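Local atomic coordinates of cortical-lytic enzyme (Clostridium perfringens, PDB entry 5JIP), a protein that probably cleaves spore-cortex peptidoglycan during germination as a muramidase of glycoside hydrolase family 25, and binds magnesium. Residues Ile38-Ser43 and Ile68-Tyr73; Gly103-Leu108 and Glu140-Arg145; Asp107-Leu112 and Asp227-Pro232; Arg198-Gln203 and Trp221-Ile226. All blocks are in the same frame, centred on the assembly; numbering follows the deposited sequence.

Interaction 1. Residues Ile38-Ser43 and Ile68-Tyr73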
# COMPACT_ATOMS: atom_id res chain seq x y z
N ILE A 38 22.65 -7.28 9.10
CA ILE A 38 23.63 -6.67 9.99
C ILE A 38 23.49 -5.15 9.91
O ILE A 38 23.53 -4.57 8.82
CB ILE A 38 25.09 -7.05 9.64
CG1 ILE A 38 25.31 -8.55 9.80
CG2 ILE A 38 26.08 -6.27 10.51
CD1 ILE A 38 26.62 -9.01 9.23
N TYR A 39 23.39 -4.50 11.08
CA TYR A 39 23.49 -3.05 11.18
C TYR A 39 24.89 -2.62 11.62
O TYR A 39 25.51 -3.27 12.46
CB TYR A 39 22.46 -2.49 12.16
CG TYR A 39 21.21 -2.01 11.43
CD1 TYR A 39 21.22 -0.83 10.69
CD2 TYR A 39 20.04 -2.73 11.49
CE1 TYR A 39 20.08 -0.39 10.03
CE2 TYR A 39 18.90 -2.31 10.82
CZ TYR A 39 18.92 -1.16 10.09
OH TYR A 39 17.75 -0.81 9.44
N LEU A 40 25.38 -1.54 11.01
CA LEU A 40 26.70 -0.95 11.27
C LEU A 40 26.53 0.51 11.67
O LEU A 40 25.66 1.21 11.16
CB LEU A 40 27.59 -0.98 10.03
CG LEU A 40 27.69 -2.31 9.26
CD1 LEU A 40 28.42 -2.09 7.93
CD2 LEU A 40 28.36 -3.36 10.13
N ARG A 41 27.39 0.98 12.57
CA ARG A 41 27.52 2.42 12.73
C ARG A 41 28.20 3.01 11.50
O ARG A 41 29.30 2.59 11.12
CB ARG A 41 28.31 2.79 13.98
CG ARG A 41 28.37 4.32 14.19
CD ARG A 41 28.91 4.71 15.58
NE ARG A 41 30.34 4.50 15.69
CZ ARG A 41 31.09 5.00 16.68
NH1 ARG A 41 30.52 5.70 17.65
NH2 ARG A 41 32.41 4.80 16.67
N ALA A 42 27.55 3.98 10.90
CA ALA A 42 28.16 4.77 9.84
C ALA A 42 28.91 5.95 10.40
O ALA A 42 30.05 6.21 9.99
CB ALA A 42 27.10 5.28 8.86
N SER A 43 28.28 6.68 11.32
CA SER A 43 28.78 7.97 11.76
C SER A 43 28.19 8.28 13.11
O SER A 43 27.30 7.59 13.61
CB SER A 43 28.43 9.10 10.78
OG SER A 43 27.02 9.14 10.52
N ILE A 68 25.14 -9.96 2.44
CA ILE A 68 24.45 -9.87 3.73
C ILE A 68 23.67 -8.56 3.77
O ILE A 68 24.28 -7.49 3.66
CB ILE A 68 25.40 -9.93 4.92
CG1 ILE A 68 26.29 -11.19 4.87
CG2 ILE A 68 24.58 -9.93 6.21
CD1 ILE A 68 27.39 -11.15 5.90
N PRO A 69 22.35 -8.60 3.93
CA PRO A 69 21.60 -7.33 3.99
C PRO A 69 22.16 -6.44 5.08
O PRO A 69 22.29 -6.85 6.23
CB PRO A 69 20.16 -7.78 4.29
CG PRO A 69 20.10 -9.19 3.73
CD PRO A 69 21.47 -9.77 4.00
N CYS A 70 22.50 -5.22 4.68
CA CYS A 70 23.34 -4.34 5.48
C CYS A 70 22.72 -2.95 5.57
O CYS A 70 22.26 -2.40 4.57
CB CYS A 70 24.74 -4.28 4.86
SG CYS A 70 25.92 -3.33 5.83
N GLY A 71 22.69 -2.40 6.78
CA GLY A 71 22.24 -1.04 6.97
C GLY A 71 23.15 -0.33 7.95
O GLY A 71 24.03 -0.95 8.54
N ALA A 72 22.93 0.98 8.13
CA ALA A 72 23.81 1.70 9.04
C ALA A 72 23.07 2.79 9.79
O ALA A 72 22.03 3.30 9.35
CB ALA A 72 24.98 2.30 8.27
N TYR A 73 23.67 3.20 10.91
CA TYR A 73 23.08 4.19 11.77
C TYR A 73 24.03 5.35 12.02
O TYR A 73 25.26 5.24 11.85
CB TYR A 73 22.63 3.59 13.10
CG TYR A 73 23.69 3.03 14.00
CD1 TYR A 73 24.45 3.85 14.84
CD2 TYR A 73 23.92 1.67 14.06
CE1 TYR A 73 25.40 3.33 15.67
CE2 TYR A 73 24.89 1.13 14.89
CZ TYR A 73 25.62 1.96 15.69
OH TYR A 73 26.58 1.41 16.50
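Ile38 opens the pairing: its N donates to Pro69 O over 2.9 Å, while its CD1 packs against CG2 of Ile68. Its carbonyl then receives Gly71 N, and the two strands run parallel in neighbouring places of the sheet of the family 25 barrel. Tyr39, on the other face, has its CD1 3.4 Å from Gly71 C, where the glycine puts no side chain in the way of the ring; the Tyr39 hydroxyl goes on to Phe109 O. Leu40 N donates to Gly71 O, and Leu40 CD1 meets Cys70 SG at 3.5 Å on the face turned to helices 56-66 and 83-100. With CG placed between backbone N and carbonyl carbon (chi1 64°), Tyr73 lays its ring across Arg41, whose CA stands 3.6 Å from the ring centroid in a CH-pi contact. The Arg41 chain continues past the ring, bends at chi3 and reaches salt bridges with Asp53 and Glu21. Ala42 N bonds to Tyr73 O at 2.8 Å, Ser43 N adds a weak bond to the same oxygen, and Ala42 CB touches Ala72 CB. The chemistry thus divides by face: apolar side chains meet beneath the helices, whereas the Tyr73 ring lies over the Arg41 backbone and the arginine's charge passes on to acidic partners.

Interaction 2. Residues Gly103-Leu108 and Glu140-Arg145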
# COMPACT_ATOMS: atom_id res chain seq x y z
N GLY A 103 24.51 7.58 -4.36
CA GLY A 103 23.08 7.41 -4.45
C GLY A 103 22.54 6.16 -3.79
O GLY A 103 21.40 5.78 -4.05
N ASP A 104 23.31 5.53 -2.91
CA ASP A 104 22.94 4.26 -2.28
C ASP A 104 23.04 4.44 -0.78
O ASP A 104 24.09 4.85 -0.28
CB ASP A 104 23.87 3.13 -2.77
CG ASP A 104 23.44 1.73 -2.33
OD1 ASP A 104 22.85 1.55 -1.24
OD2 ASP A 104 23.74 0.79 -3.09
N TYR A 105 21.96 4.15 -0.05
CA TYR A 105 21.92 4.43 1.38
C TYR A 105 21.79 3.16 2.22
O TYR A 105 21.46 3.24 3.40
CB TYR A 105 20.79 5.43 1.67
CG TYR A 105 20.90 6.67 0.79
CD1 TYR A 105 21.80 7.66 1.10
CD2 TYR A 105 20.14 6.81 -0.36
CE1 TYR A 105 21.95 8.76 0.28
CE2 TYR A 105 20.28 7.90 -1.18
CZ TYR A 105 21.17 8.88 -0.85
OH TYR A 105 21.30 9.99 -1.68
N GLY A 106 22.10 2.00 1.64
CA GLY A 106 22.10 0.73 2.35
C GLY A 106 20.94 -0.15 1.93
O GLY A 106 19.99 0.27 1.29
N ASP A 107 21.04 -1.43 2.33
CA ASP A 107 19.95 -2.37 2.08
C ASP A 107 18.81 -2.17 3.07
O ASP A 107 17.63 -2.21 2.69
CB ASP A 107 20.46 -3.80 2.18
CG ASP A 107 21.69 -4.04 1.34
OD1 ASP A 107 21.70 -3.56 0.18
OD2 ASP A 107 22.59 -4.75 1.83
N LEU A 108 19.14 -2.00 4.35
CA LEU A 108 18.13 -1.82 5.38
C LEU A 108 17.86 -0.34 5.58
O LEU A 108 18.63 0.51 5.11
CB LEU A 108 18.60 -2.43 6.69
CG LEU A 108 19.42 -3.70 6.59
CD1 LEU A 108 20.01 -4.06 7.97
CD2 LEU A 108 18.54 -4.82 6.06
N GLU A 140 13.59 13.73 2.59
CA GLU A 140 13.48 14.62 1.44
C GLU A 140 14.66 14.42 0.49
O GLU A 140 14.49 14.36 -0.73
CB GLU A 140 13.39 16.05 1.98
CG GLU A 140 13.39 17.13 0.97
CD GLU A 140 14.36 18.21 1.34
OE1 GLU A 140 14.32 18.70 2.51
OE2 GLU A 140 15.18 18.54 0.48
N LYS A 141 15.85 14.28 1.05
CA LYS A 141 17.06 14.22 0.25
C LYS A 141 17.30 12.84 -0.36
O LYS A 141 17.87 12.75 -1.45
CB LYS A 141 18.26 14.62 1.11
CG LYS A 141 18.31 16.11 1.44
CD LYS A 141 18.78 16.92 0.25
CE LYS A 141 18.77 18.41 0.55
NZ LYS A 141 19.25 19.19 -0.61
N THR A 142 16.86 11.76 0.30
CA THR A 142 17.20 10.42 -0.13
C THR A 142 16.04 9.64 -0.74
O THR A 142 16.29 8.68 -1.45
CB THR A 142 17.74 9.60 1.04
OG1 THR A 142 16.69 9.38 2.00
CG2 THR A 142 18.93 10.29 1.67
N ARG A 143 14.80 10.07 -0.51
CA ARG A 143 13.61 9.27 -0.83
C ARG A 143 13.63 7.91 -0.12
O ARG A 143 12.95 6.99 -0.56
CB ARG A 143 13.44 9.09 -2.34
CG ARG A 143 11.98 8.90 -2.76
CD ARG A 143 11.84 8.43 -4.20
NE ARG A 143 10.45 8.37 -4.63
CZ ARG A 143 10.03 7.65 -5.66
NH1 ARG A 143 10.87 6.93 -6.38
NH2 ARG A 143 8.75 7.65 -5.98
N ARG A 144 14.41 7.78 0.95
CA ARG A 144 14.45 6.59 1.79
C ARG A 144 13.83 6.88 3.15
O ARG A 144 14.15 7.89 3.78
CB ARG A 144 15.89 6.09 2.01
CG ARG A 144 16.58 5.52 0.80
CD ARG A 144 16.01 4.19 0.41
NE ARG A 144 16.13 3.18 1.47
CZ ARG A 144 17.18 2.37 1.66
NH1 ARG A 144 18.25 2.41 0.87
NH2 ARG A 144 17.15 1.49 2.65
N ARG A 145 13.01 5.95 3.62
CA ARG A 145 12.52 5.98 4.99
C ARG A 145 13.64 5.85 6.01
O ARG A 145 14.55 5.03 5.88
CB ARG A 145 11.54 4.86 5.24
CG ARG A 145 10.27 4.86 4.42
CD ARG A 145 9.42 6.11 4.61
NE ARG A 145 9.25 6.57 5.98
CZ ARG A 145 8.33 6.15 6.84
NH1 ARG A 145 7.51 5.17 6.50
NH2 ARG A 145 8.24 6.69 8.05
O HOH W 1 19.31 3.51 -1.73
O HOH W 2 20.92 12.57 -1.36
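The Tyr105 ring carries Thr142 CG2 on one face, in a CH-pi contact 3.7 Å from the centroid and displaced toward the rim. Arg144 CG comes to the same ring obliquely, at CD2, and the guanidinium plane is turned 70° from that of the phenol. At the edge of the guanidinium lie Gly106 and a water. Arg144 NH1 gives Gly106 O a hydrogen bond of 2.8 Å, close to the guanidinium plane and with an N-H...O angle of 162°; Arg144 NH2 adds a weak one to the same oxygen. Arg144 NH2 also stands 3.0 Å from Leu108 O. The edge water accepts from both Arg144 NH1 and Tyr105 N, tying the arginine to the loop a second time. Bends at chi2 and chi3 fold the Arg144 chain back so that its head reaches these loop carbonyls.

Each backbone is braced from within. Asp104 OD1 accepts from Gly106 N in an Asx turn, and Thr142 OG1 takes Arg144 N at 3.0 Å in an ST turn while also bonding to Phe138 O. Gly106 has a positive phi at which a side chain would strike the preceding carbonyl. At the outer end a second water links Tyr105 OH, 2.6 Å away, to Lys141 O.

The contact joins the loop between helix 83-100 and strand 111-113 to the C-terminal end of helix 124-142, just before strand 147-151. Ile93 of helix 83-100 packs against both Tyr105 and Thr142, and Pro231 lies against Arg144.

Interaction 3. Residues Asp107-Leu112 and Asp227-Pro232. With MG (magnesium ion), chain E.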
# COMPACT_ATOMS: atom_id res chain seq x y z
N ASP A 107 21.04 -1.43 2.33
CA ASP A 107 19.95 -2.37 2.08
C ASP A 107 18.81 -2.17 3.07
O ASP A 107 17.63 -2.21 2.69
CB ASP A 107 20.46 -3.80 2.18
CG ASP A 107 21.69 -4.04 1.34
OD1 ASP A 107 21.70 -3.56 0.18
OD2 ASP A 107 22.59 -4.75 1.83
N LEU A 108 19.14 -2.00 4.35
CA LEU A 108 18.13 -1.82 5.38
C LEU A 108 17.86 -0.34 5.58
O LEU A 108 18.63 0.51 5.11
CB LEU A 108 18.60 -2.43 6.69
CG LEU A 108 19.42 -3.70 6.59
CD1 LEU A 108 20.01 -4.06 7.97
CD2 LEU A 108 18.54 -4.82 6.06
N PHE A 109 16.75 -0.04 6.29
CA PHE A 109 16.44 1.33 6.68
C PHE A 109 17.70 1.99 7.24
O PHE A 109 18.27 1.49 8.21
CB PHE A 109 15.37 1.44 7.79
CG PHE A 109 13.99 0.94 7.44
CD1 PHE A 109 13.17 1.64 6.55
CD2 PHE A 109 13.47 -0.17 8.09
CE1 PHE A 109 11.91 1.18 6.29
CE2 PHE A 109 12.20 -0.62 7.84
CZ PHE A 109 11.42 0.04 6.95
N PRO A 110 18.10 3.13 6.72
CA PRO A 110 19.02 3.97 7.48
C PRO A 110 18.40 4.31 8.83
O PRO A 110 17.18 4.42 8.96
CB PRO A 110 19.18 5.22 6.60
CG PRO A 110 18.73 4.78 5.23
CD PRO A 110 17.66 3.78 5.47
N VAL A 111 19.25 4.42 9.86
CA VAL A 111 18.78 4.56 11.23
C VAL A 111 19.38 5.81 11.88
O VAL A 111 20.58 6.07 11.76
CB VAL A 111 19.12 3.30 12.05
CG1 VAL A 111 19.02 3.54 13.55
CG2 VAL A 111 18.22 2.16 11.66
N LEU A 112 18.52 6.57 12.57
CA LEU A 112 18.92 7.60 13.53
C LEU A 112 18.90 7.01 14.94
O LEU A 112 17.86 6.57 15.42
CB LEU A 112 18.01 8.82 13.44
CG LEU A 112 18.32 9.98 14.37
CD1 LEU A 112 19.60 10.66 13.93
CD2 LEU A 112 17.15 10.95 14.33
N ASP A 227 12.35 -8.56 3.84
CA ASP A 227 11.83 -7.58 2.91
C ASP A 227 11.28 -6.35 3.63
O ASP A 227 11.36 -5.24 3.11
CB ASP A 227 10.73 -8.21 2.03
CG ASP A 227 11.21 -9.40 1.21
OD1 ASP A 227 12.40 -9.52 0.96
OD2 ASP A 227 10.36 -10.22 0.81
N SER A 228 10.78 -6.53 4.86
CA SER A 228 10.17 -5.43 5.60
C SER A 228 11.21 -4.43 6.12
O SER A 228 10.83 -3.39 6.63
CB SER A 228 9.35 -5.97 6.75
OG SER A 228 8.23 -6.68 6.24
N LEU A 229 12.50 -4.75 6.04
CA LEU A 229 13.56 -3.81 6.37
C LEU A 229 14.14 -3.11 5.15
O LEU A 229 14.86 -2.11 5.31
CB LEU A 229 14.70 -4.53 7.11
CG LEU A 229 14.38 -5.11 8.50
CD1 LEU A 229 15.59 -5.84 9.06
CD2 LEU A 229 13.92 -3.99 9.45
N MET A 230 13.85 -3.62 3.94
CA MET A 230 14.51 -3.21 2.69
C MET A 230 13.54 -2.63 1.67
O MET A 230 12.35 -2.99 1.65
CB MET A 230 15.22 -4.40 2.05
CG MET A 230 16.18 -5.08 2.96
SD MET A 230 17.20 -6.32 2.13
CE MET A 230 15.99 -7.46 1.45
N PRO A 231 14.01 -1.77 0.77
CA PRO A 231 13.20 -1.44 -0.40
C PRO A 231 12.97 -2.67 -1.25
O PRO A 231 13.80 -3.61 -1.27
CB PRO A 231 14.06 -0.40 -1.14
CG PRO A 231 15.04 0.08 -0.11
CD PRO A 231 15.31 -1.07 0.73
N PRO A 232 11.88 -2.70 -2.00
CA PRO A 232 11.68 -3.80 -2.96
C PRO A 232 12.73 -3.77 -4.05
O PRO A 232 13.36 -2.74 -4.33
CB PRO A 232 10.29 -3.53 -3.56
CG PRO A 232 9.92 -2.22 -3.16
CD PRO A 232 10.85 -1.65 -2.14
MG MG E . 10.46 -3.49 2.20
O HOH W 3 10.56 -2.30 3.92
O HOH W 4 10.39 -4.57 0.36
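With chi1 of Phe109 at -65°, CG lies opposite the carbonyl carbon and the ring is carried beneath the Leu229 carbonyl; the corresponding turn in Met230 (chi1 -54°) lays CG along Asp107 O and against CD2 of Leu108. These groups join the loop leading into barrel strand 111-113 to a 3-10 turn that includes residues 227-229, at the start of the connection from the family 25 barrel to the C-terminal beta-strands. One direct hydrogen bond links the segments: Phe109 N donates to Leu229 O over 3.0 Å, with the carbonyl pointing almost straight at the nitrogen although the N-H is bent to 130°. Leu229 O also lies over one face of the Phe109 ring, offset toward its rim, and it receives the CA-H of Leu108. Around this polar centre the packing is apolar, with Leu108 CD2 touching Leu229 CB and Leu229 CD2 reaching Phe109 CD2 at 4.1 Å. Asp107 O is buried by the contact without a polar partner, and Pro231 CD closes on it at 3.2 Å.

Within the turn, Met230 N bonds to Asp227 O, which also serves the magnesium ion. Asp258, just before strand 259-266, and Asp304, at the end of strand 296-304, complete the site, so the metal ties the turn to the C-terminal region. Magnesium is held here by Asp227 O at 2.2 Å, Met230 O at 2.0 Å and two waters, each at 2.1 Å.

Interaction 4. Residues Arg198-Gln203 and Trp221-Ile226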
# COMPACT_ATOMS: atom_id res chain seq x y z
N ARG A 198 3.55 -0.68 16.48
CA ARG A 198 4.41 -1.85 16.46
C ARG A 198 5.86 -1.42 16.51
O ARG A 198 6.20 -0.32 16.08
CB ARG A 198 4.22 -2.67 15.17
CG ARG A 198 2.91 -3.35 15.04
CD ARG A 198 2.78 -3.98 13.65
NE ARG A 198 3.86 -4.94 13.36
CZ ARG A 198 3.95 -6.15 13.90
NH1 ARG A 198 3.05 -6.57 14.80
NH2 ARG A 198 4.96 -6.95 13.56
N TRP A 199 6.71 -2.31 17.02
CA TRP A 199 8.14 -2.21 16.77
C TRP A 199 8.50 -2.95 15.49
O TRP A 199 7.91 -3.98 15.14
CB TRP A 199 9.00 -2.72 17.93
CG TRP A 199 8.79 -4.11 18.47
CD1 TRP A 199 8.11 -4.45 19.60
CD2 TRP A 199 9.38 -5.32 17.99
NE1 TRP A 199 8.18 -5.80 19.82
CE2 TRP A 199 8.96 -6.36 18.84
CE3 TRP A 199 10.17 -5.63 16.89
CZ2 TRP A 199 9.34 -7.67 18.64
CZ3 TRP A 199 10.53 -6.94 16.69
CH2 TRP A 199 10.11 -7.95 17.55
N THR A 200 9.44 -2.37 14.77
CA THR A 200 10.01 -3.01 13.60
C THR A 200 11.18 -3.91 13.98
O THR A 200 11.32 -5.02 13.44
CB THR A 200 10.43 -1.92 12.61
OG1 THR A 200 9.25 -1.22 12.19
CG2 THR A 200 11.16 -2.48 11.43
N MET A 201 12.05 -3.44 14.89
CA MET A 201 13.11 -4.27 15.46
C MET A 201 13.17 -4.04 16.96
O MET A 201 12.75 -3.00 17.47
CB MET A 201 14.47 -3.95 14.84
CG MET A 201 14.57 -4.34 13.38
SD MET A 201 16.22 -4.02 12.65
CE MET A 201 17.34 -4.15 14.01
N TRP A 202 13.66 -5.05 17.65
CA TRP A 202 13.80 -5.05 19.11
C TRP A 202 15.22 -5.49 19.45
O TRP A 202 15.60 -6.64 19.16
CB TRP A 202 12.76 -5.97 19.74
CG TRP A 202 12.95 -6.28 21.20
CD1 TRP A 202 13.63 -5.56 22.14
CD2 TRP A 202 12.44 -7.45 21.88
NE1 TRP A 202 13.56 -6.19 23.38
CE2 TRP A 202 12.85 -7.36 23.23
CE3 TRP A 202 11.68 -8.54 21.48
CZ2 TRP A 202 12.51 -8.33 24.17
CZ3 TRP A 202 11.35 -9.50 22.41
CH2 TRP A 202 11.76 -9.39 23.73
N GLN A 203 16.01 -4.57 20.01
CA GLN A 203 17.33 -4.89 20.53
C GLN A 203 17.14 -5.42 21.94
O GLN A 203 16.76 -4.67 22.84
CB GLN A 203 18.22 -3.65 20.55
CG GLN A 203 19.69 -3.96 20.79
CD GLN A 203 20.48 -2.69 20.85
OE1 GLN A 203 20.36 -1.93 21.81
NE2 GLN A 203 21.29 -2.44 19.82
N TRP A 221 15.89 -8.71 17.26
CA TRP A 221 14.82 -9.33 16.49
C TRP A 221 14.26 -8.32 15.50
O TRP A 221 14.10 -7.13 15.80
CB TRP A 221 13.68 -9.81 17.40
CG TRP A 221 14.10 -10.80 18.45
CD1 TRP A 221 14.08 -10.61 19.79
CD2 TRP A 221 14.61 -12.13 18.23
NE1 TRP A 221 14.53 -11.73 20.44
CE2 TRP A 221 14.88 -12.68 19.50
CE3 TRP A 221 14.85 -12.91 17.09
CZ2 TRP A 221 15.36 -13.97 19.67
CZ3 TRP A 221 15.36 -14.20 17.25
CH2 TRP A 221 15.60 -14.72 18.54
N GLY A 222 13.94 -8.82 14.31
CA GLY A 222 13.37 -8.01 13.26
C GLY A 222 12.02 -8.52 12.80
O GLY A 222 11.42 -9.43 13.38
N PRO A 223 11.53 -7.93 11.70
CA PRO A 223 10.27 -8.38 11.09
C PRO A 223 10.32 -9.83 10.65
O PRO A 223 11.37 -10.45 10.51
CB PRO A 223 10.11 -7.44 9.88
CG PRO A 223 11.07 -6.32 10.10
CD PRO A 223 12.18 -6.87 10.92
N ASN A 224 9.13 -10.38 10.39
CA ASN A 224 9.01 -11.74 9.91
C ASN A 224 9.70 -11.96 8.58
O ASN A 224 10.13 -13.07 8.28
CB ASN A 224 7.54 -12.11 9.80
CG ASN A 224 6.88 -12.24 11.15
OD1 ASN A 224 7.52 -12.04 12.19
ND2 ASN A 224 5.62 -12.61 11.15
N SER A 225 9.79 -10.91 7.77
CA SER A 225 10.48 -10.97 6.50
C SER A 225 11.56 -9.91 6.42
O SER A 225 11.33 -8.75 6.77
CB SER A 225 9.53 -10.77 5.33
OG SER A 225 10.26 -10.79 4.12
N ILE A 226 12.72 -10.30 5.90
CA ILE A 226 13.80 -9.35 5.65
C ILE A 226 13.32 -8.25 4.70
O ILE A 226 13.83 -7.13 4.74
CB ILE A 226 15.03 -10.09 5.09
CG1 ILE A 226 16.19 -9.13 4.91
CG2 ILE A 226 14.73 -10.77 3.77
CD1 ILE A 226 16.77 -8.63 6.26
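Trp202 and Trp221 form the tight end of this contact, clasped by two backbone hydrogen bonds of 2.8 Å, Trp202 N to Trp221 O and Trp221 N to Trp202 O. Both indoles project from the same face and run side by side, with Trp221 CD1 3.6 Å from Trp202 CE3 and the ring planes at 53°. With its CG opposite the backbone N (chi1 168°), Trp202 sets its indole beside that of Trp221, and the Trp202 NE1 bonds to Met179 O. Trp199 joins them from the side: its CH2 touches Trp221 CB, its CZ3 approaches Trp221 O, and Trp202 CB sits over the centre of one of its faces. The Trp199 NE1 is taken by Gln7 O.

This is an antiparallel hydrogen-bonded pair between strands 201-208 and 217-221, which belong to the curled sheet of a TIM-barrel-clan domain, where most neighbouring strands are parallel. Beside the pair, Met201 CA makes a CA-H...O contact with Trp221 O at 3.0 Å.

Beyond Gly222 the segments diverge and the contact loosens. Pro223 CD still lies 3.2 Å from Thr200 O, but the proline nitrogen has no hydrogen to offer that carbonyl. Side chains meet there more thinly, Thr200 CG2 touching Pro223 CG at 4.1 Å. Here the chain turns off toward the exposed Asn224, whose OD1 is hydrogen-bonded to Asn10 ND2.

Overall arrangement
Interaction 1 is the buried one, a parallel strand pair within the barrel sheet; interactions 2, 3 and 4 are each partly buried. Interaction 4 belongs to the same sheet but uses an antiparallel pair and indole packing, and Met201 brings it against Tyr39 of interaction 1. Interactions 2 and 3 share Asp107 and Leu108, so one loop meets the end of helix 124-142 through arginine and waters, and the magnesium-bearing turn through a single backbone bond and apolar side chains. Cys70 O probably accepts from this loop, linking it to interaction 1. Leu229 of interaction 3 packs on Pro223 and Thr200 of interaction 4.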